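Local coordinates for glutamate receptor IIB,Glutamate receptor IIB (Drosophila melanogaster, PDB 4WXJ), which binds glutamate through this ligand-binding domain and probably works as part of a glutamate-gated cation channel in the postsynaptic membrane, at residues I92-L97 with Y226-P231; D108-F113 with N239-I244. All blocks are in the same frame, centred on the assembly; numbering follows the deposited sequence.

Interaction 1. Residues I92-L97 with Y226-P231. With GLU (glutamic acid), chain C.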
loop_
_atom_site.group_PDB
_atom_site.type_symbol
_atom_site.label_atom_id
_atom_site.label_comp_id
_atom_site.label_asym_id
_atom_site.label_seq_id
_atom_site.Cartn_x
_atom_site.Cartn_y
_atom_site.Cartn_z
ATOM N N ILE A 92 -15.440 -6.881 2.115
ATOM C CA ILE A 92 -14.691 -5.859 1.394
ATOM C C ILE A 92 -13.373 -5.571 2.111
ATOM O O ILE A 92 -13.346 -5.394 3.327
ATOM C CB ILE A 92 -15.517 -4.557 1.257
ATOM C CG1 ILE A 92 -16.699 -4.785 0.308
ATOM C CG2 ILE A 92 -14.646 -3.411 0.747
ATOM C CD1 ILE A 92 -17.679 -3.629 0.232
ATOM N N GLY A 93 -12.285 -5.537 1.343
ATOM C CA GLY A 93 -10.968 -5.210 1.864
ATOM C C GLY A 93 -10.389 -4.018 1.127
ATOM O O GLY A 93 -10.375 -4.000 -0.104
ATOM N N ILE A 94 -9.918 -3.017 1.867
ATOM C CA ILE A 94 -9.440 -1.785 1.244
ATOM C C ILE A 94 -8.359 -1.058 2.044
ATOM O O ILE A 94 -8.377 -1.035 3.276
ATOM C CB ILE A 94 -10.609 -0.800 1.003
ATOM C CG1 ILE A 94 -10.110 0.453 0.269
ATOM C CG2 ILE A 94 -11.282 -0.431 2.325
ATOM C CD1 ILE A 94 -11.216 1.366 -0.223
ATOM N N CYS A 95 -7.427 -0.475 1.294
ATOM C CA CYS A 95 -6.389 0.436 1.775
ATOM C C CYS A 95 -5.509 0.694 0.559
ATOM O O CYS A 95 -5.988 0.601 -0.572
ATOM C CB CYS A 95 -5.575 -0.144 2.935
ATOM S SG CYS A 95 -4.682 -1.663 2.538
ATOM N N ASP A 96 -4.233 1.005 0.768
ATOM C CA ASP A 96 -3.274 0.945 -0.333
ATOM C C ASP A 96 -2.983 -0.521 -0.629
ATOM O O ASP A 96 -1.879 -1.010 -0.399
ATOM C CB ASP A 96 -1.980 1.698 -0.008
ATOM C CG ASP A 96 -1.410 1.337 1.348
ATOM O OD1 ASP A 96 -2.201 1.064 2.280
ATOM O OD2 ASP A 96 -0.166 1.327 1.478
ATOM N N LEU A 97 -3.999 -1.215 -1.131
ATOM C CA LEU A 97 -3.927 -2.652 -1.349
ATOM C C LEU A 97 -3.577 -2.929 -2.803
ATOM O O LEU A 97 -4.418 -2.812 -3.694
ATOM C CB LEU A 97 -5.255 -3.315 -0.968
ATOM C CG LEU A 97 -5.279 -4.843 -0.876
ATOM C CD1 LEU A 97 -4.341 -5.352 0.214
ATOM C CD2 LEU A 97 -6.701 -5.321 -0.619
ATOM N N TYR A 226 -3.956 -0.005 -7.108
ATOM C CA TYR A 226 -4.739 -0.281 -5.907
ATOM C C TYR A 226 -6.147 -0.697 -6.301
ATOM O O TYR A 226 -6.781 -0.047 -7.132
ATOM C CB TYR A 226 -4.819 0.938 -4.987
ATOM C CG TYR A 226 -3.511 1.384 -4.375
ATOM C CD1 TYR A 226 -2.436 0.515 -4.243
ATOM C CD2 TYR A 226 -3.359 2.685 -3.918
ATOM C CE1 TYR A 226 -1.245 0.936 -3.678
ATOM C CE2 TYR A 226 -2.178 3.112 -3.353
ATOM C CZ TYR A 226 -1.125 2.236 -3.236
ATOM O OH TYR A 226 0.051 2.668 -2.669
ATOM N N GLY A 227 -6.634 -1.771 -5.687
ATOM C CA GLY A 227 -7.978 -2.254 -5.934
ATOM C C GLY A 227 -8.662 -2.656 -4.643
ATOM O O GLY A 227 -8.002 -2.987 -3.656
ATOM N N ILE A 228 -9.988 -2.614 -4.645
ATOM C CA ILE A 228 -10.761 -3.119 -3.522
ATOM C C ILE A 228 -10.834 -4.636 -3.625
ATOM O O ILE A 228 -11.242 -5.177 -4.653
ATOM C CB ILE A 228 -12.180 -2.521 -3.484
ATOM C CG1 ILE A 228 -12.105 -1.018 -3.195
ATOM C CG2 ILE A 228 -13.030 -3.235 -2.427
ATOM C CD1 ILE A 228 -13.451 -0.311 -3.164
ATOM N N ALA A 229 -10.434 -5.315 -2.557
ATOM C CA ALA A 229 -10.443 -6.771 -2.529
ATOM C C ALA A 229 -11.799 -7.291 -2.060
ATOM O O ALA A 229 -12.374 -6.771 -1.103
ATOM C CB ALA A 229 -9.335 -7.289 -1.628
ATOM N N VAL A 230 -12.303 -8.309 -2.750
ATOM C CA VAL A 230 -13.535 -8.982 -2.359
ATOM C C VAL A 230 -13.363 -10.490 -2.527
ATOM O O VAL A 230 -12.480 -10.933 -3.262
ATOM C CB VAL A 230 -14.743 -8.502 -3.193
ATOM C CG1 VAL A 230 -14.957 -7.005 -3.011
ATOM C CG2 VAL A 230 -14.553 -8.841 -4.671
ATOM N N PRO A 231 -14.205 -11.287 -1.847
ATOM C CA PRO A 231 -14.111 -12.743 -1.999
ATOM C C PRO A 231 -14.311 -13.172 -3.448
ATOM O O PRO A 231 -15.042 -12.505 -4.180
ATOM C CB PRO A 231 -15.241 -13.268 -1.108
ATOM C CG PRO A 231 -15.511 -12.171 -0.141
ATOM C CD PRO A 231 -15.257 -10.903 -0.890
HETATM N N GLU C . 0.545 -1.516 -1.234
HETATM C CA GLU C . 1.519 -2.582 -0.873
HETATM C C GLU C . 0.805 -3.916 -0.696
HETATM O O GLU C . -0.383 -4.030 -1.001
HETATM C CB GLU C . 2.270 -2.203 0.402
HETATM C CG GLU C . 3.292 -1.091 0.223
HETATM C CD GLU C . 4.619 -1.570 -0.355
HETATM O OE1 GLU C . 5.452 -0.709 -0.705
HETATM O OE2 GLU C . 4.835 -2.798 -0.458
HETATM O OXT GLU C . 1.389 -4.908 -0.253
#

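Interaction 2. Residues D108-F113 with N239-I244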
loop_
_atom_site.group_PDB
_atom_site.type_symbol
_atom_site.label_atom_id
_atom_site.label_comp_id
_atom_site.label_asym_id
_atom_site.label_seq_id
_atom_site.Cartn_x
_atom_site.Cartn_y
_atom_site.Cartn_z
ATOM N N ASP A 108 -10.754 -11.933 -5.151
ATOM C CA ASP A 108 -11.044 -11.138 -6.338
ATOM C C ASP A 108 -10.702 -9.674 -6.084
ATOM O O ASP A 108 -10.481 -9.269 -4.944
ATOM C CB ASP A 108 -12.516 -11.276 -6.733
ATOM C CG ASP A 108 -12.708 -11.465 -8.225
ATOM O OD1 ASP A 108 -12.031 -10.768 -9.011
ATOM O OD2 ASP A 108 -13.532 -12.317 -8.613
ATOM N N PHE A 109 -10.657 -8.890 -7.156
ATOM C CA PHE A 109 -10.429 -7.453 -7.056
ATOM C C PHE A 109 -11.405 -6.693 -7.938
ATOM O O PHE A 109 -11.835 -7.185 -8.981
ATOM C CB PHE A 109 -8.997 -7.095 -7.456
ATOM C CG PHE A 109 -8.004 -7.209 -6.335
ATOM C CD1 PHE A 109 -7.305 -8.387 -6.123
ATOM C CD2 PHE A 109 -7.763 -6.133 -5.499
ATOM C CE1 PHE A 109 -6.388 -8.490 -5.093
ATOM C CE2 PHE A 109 -6.846 -6.231 -4.469
ATOM C CZ PHE A 109 -6.159 -7.410 -4.266
ATOM N N THR A 110 -11.754 -5.488 -7.508
ATOM C CA THR A 110 -12.513 -4.577 -8.348
ATOM C C THR A 110 -11.575 -4.002 -9.395
ATOM O O THR A 110 -10.375 -4.288 -9.386
ATOM C CB THR A 110 -13.138 -3.426 -7.538
ATOM O OG1 THR A 110 -12.098 -2.617 -6.973
ATOM C CG2 THR A 110 -14.020 -3.967 -6.425
ATOM N N VAL A 111 -12.116 -3.197 -10.299
ATOM C CA VAL A 111 -11.275 -2.364 -11.143
ATOM C C VAL A 111 -10.448 -1.480 -10.217
ATOM O O VAL A 111 -10.903 -1.141 -9.125
ATOM C CB VAL A 111 -12.088 -1.487 -12.111
ATOM C CG1 VAL A 111 -12.796 -2.344 -13.141
ATOM C CG2 VAL A 111 -13.087 -0.625 -11.347
ATOM N N PRO A 112 -9.233 -1.105 -10.639
ATOM C CA PRO A 112 -8.438 -0.278 -9.726
ATOM C C PRO A 112 -9.026 1.111 -9.502
ATOM O O PRO A 112 -9.682 1.642 -10.398
ATOM C CB PRO A 112 -7.084 -0.172 -10.434
ATOM C CG PRO A 112 -7.054 -1.300 -11.409
ATOM C CD PRO A 112 -8.473 -1.490 -11.840
ATOM N N PHE A 113 -8.792 1.682 -8.322
ATOM C CA PHE A 113 -9.199 3.058 -8.041
ATOM C C PHE A 113 -7.996 3.998 -8.009
ATOM O O PHE A 113 -8.150 5.207 -7.850
ATOM C CB PHE A 113 -9.972 3.141 -6.716
ATOM C CG PHE A 113 -9.192 2.684 -5.512
ATOM C CD1 PHE A 113 -8.346 3.553 -4.842
ATOM C CD2 PHE A 113 -9.332 1.391 -5.031
ATOM C CE1 PHE A 113 -7.640 3.135 -3.728
ATOM C CE2 PHE A 113 -8.630 0.968 -3.919
ATOM C CZ PHE A 113 -7.783 1.841 -3.266
ATOM N N ASN A 239 -20.821 -4.323 -9.066
ATOM C CA ASN A 239 -21.501 -3.174 -8.488
ATOM C C ASN A 239 -20.495 -2.177 -7.914
ATOM O O ASN A 239 -20.645 -0.967 -8.081
ATOM C CB ASN A 239 -22.486 -3.634 -7.411
ATOM C CG ASN A 239 -23.159 -2.479 -6.697
ATOM O OD1 ASN A 239 -23.328 -2.507 -5.479
ATOM N ND2 ASN A 239 -23.544 -1.454 -7.451
ATOM N N LEU A 240 -19.462 -2.688 -7.254
ATOM C CA LEU A 240 -18.407 -1.834 -6.717
ATOM C C LEU A 240 -17.563 -1.220 -7.835
ATOM O O LEU A 240 -17.181 -0.051 -7.765
ATOM C CB LEU A 240 -17.509 -2.625 -5.762
ATOM C CG LEU A 240 -18.061 -2.903 -4.361
ATOM C CD1 LEU A 240 -17.164 -3.883 -3.621
ATOM C CD2 LEU A 240 -18.200 -1.616 -3.561
ATOM N N SER A 241 -17.277 -2.011 -8.865
ATOM C CA SER A 241 -16.428 -1.559 -9.963
ATOM C C SER A 241 -17.082 -0.441 -10.771
ATOM O O SER A 241 -16.426 0.539 -11.129
ATOM C CB SER A 241 -16.082 -2.729 -10.884
ATOM O OG SER A 241 -15.214 -3.643 -10.240
ATOM N N VAL A 242 -18.370 -0.591 -11.064
ATOM C CA VAL A 242 -19.102 0.428 -11.811
ATOM C C VAL A 242 -19.139 1.726 -11.009
ATOM O O VAL A 242 -19.063 2.818 -11.573
ATOM C CB VAL A 242 -20.540 -0.034 -12.141
ATOM C CG1 VAL A 242 -21.359 1.108 -12.733
ATOM C CG2 VAL A 242 -20.508 -1.207 -13.112
ATOM N N GLY A 243 -19.249 1.596 -9.691
ATOM C CA GLY A 243 -19.234 2.742 -8.801
ATOM C C GLY A 243 -17.910 3.485 -8.822
ATOM O O GLY A 243 -17.880 4.715 -8.898
ATOM N N ILE A 244 -16.813 2.737 -8.750
ATOM C CA ILE A 244 -15.475 3.320 -8.805
ATOM C C ILE A 244 -15.265 4.090 -10.108
ATOM O O ILE A 244 -14.711 5.188 -10.110
ATOM C CB ILE A 244 -14.390 2.229 -8.668
ATOM C CG1 ILE A 244 -14.389 1.665 -7.246
ATOM C CG2 ILE A 244 -13.007 2.785 -8.998
ATOM C CD1 ILE A 244 -13.598 0.376 -7.091
#

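Interaction 1. Residues I92-L97 with Y226-P231
Gly93 and Ala229 form a single antiparallel bridge, a hydrogen-bonded pair. Gly93 N donates to Ala229 O at 2.7 Å, and Ala229 N returns a bond to Gly93 O at 2.8 Å. Gly227 N also gives a bond to Leu97 O at 3.2 Å. Between these points the chain leaves the strand and turns about Asp96 in an inverse gamma turn. Strand 92-93 also pairs with strand 10-15. The order 57-62, 10-15, 92-93, 226-230 is consistent with the type II periplasmic-binding-protein fold. The turn presents Asp96 O to the bound glutamate, whose N donates to it at 2.6 Å. Asp96 CB sits over a face of the Tyr226 ring, 3.8 Å from the centroid, a CH-pi contact. The phenol OH bonds to Glu200 and Thr202, while Asp96 OD2 is held by Tyr68 and Asn203. Without the ring and hydroxyl of Tyr226, as with an alanine here, the turn at Asp96 is likely to lose its support, and Glu200 and Thr202 a partner. Leu97 CG is anti to the backbone N (chi1 -169°), which carries CD2 tightly onto Ala229 CB at 3.4 Å. Ile228 crosses Ile92, their CG2 methyls 3.6 Å apart, and Ile94 CD1 reaches Ile228 CG1.

Interaction 2. Residues D108-F113 with N239-I244
Phe113 meets Ile244 through its CB, 3.8 Å from Ile244 CG2, and neither face nor edge of its ring is used against the helix. Its CG lies between the backbone N and the carbonyl carbon (chi1 60°), which sets the ring against Leu46 and Tyr226. Phe109, whose CB points away from residues 239-244, packs on Ala229, Leu97 and Arg103. The helix is met instead by the small side chains at the corner of the chain. Ser241 OG accepts the Val111 N-H at 3.1 Å, a fairly straight bond with an angle of 162° at the hydrogen. The same hydroxyl bonds to Arg237 O one turn back, so two bonds fix its rotation. Val111 CG2 lies against Ser241 CB at 3.7 Å. Thr110 OG1 donates to Val111 O at 2.9 Å and also takes a bond from Ile228 N. This buried hydroxyl is therefore engaged on both counts, and the apolar Ile244 CD1 approaches it to 3.3 Å. The Thr110 and Ile244 side chains cross at about a right angle. On its other branch, Thr110 CG2 touches Leu240 CB at 3.8 Å. The strand and helix segments run in the same general direction, inclined at 28°, with axes 8.6 Å apart. Helix 237-250 packs against the end of strand 108-110 and the corner that follows, consistent with the layered alpha/beta lobe of periplasmic-binding-protein-like domains.

How the interactions relate
Both interactions belong to the same lobe and are held together by strand 214-230, which pairs with strand 108-123. Val230 O probably bonds to Asp108 N, and Tyr226 O to Phe113 N, so residues 226-231 lie between residues 92-97 and 108-113. The chain then continues into helix 237-250, the partner in interaction 2. Interaction 1 is wholly buried and reaches the glutamate pocket. It relies on strand pairing and on an aromatic ring packed on a ligand-binding turn. Interaction 2 is also mostly buried, but Val111 and Pro112 reach the surface. Its centre is about 17 Å from the centre of the chain, against about 10 Å for that of interaction 1. Its single cross-segment hydrogen bond uses a serine hydroxyl.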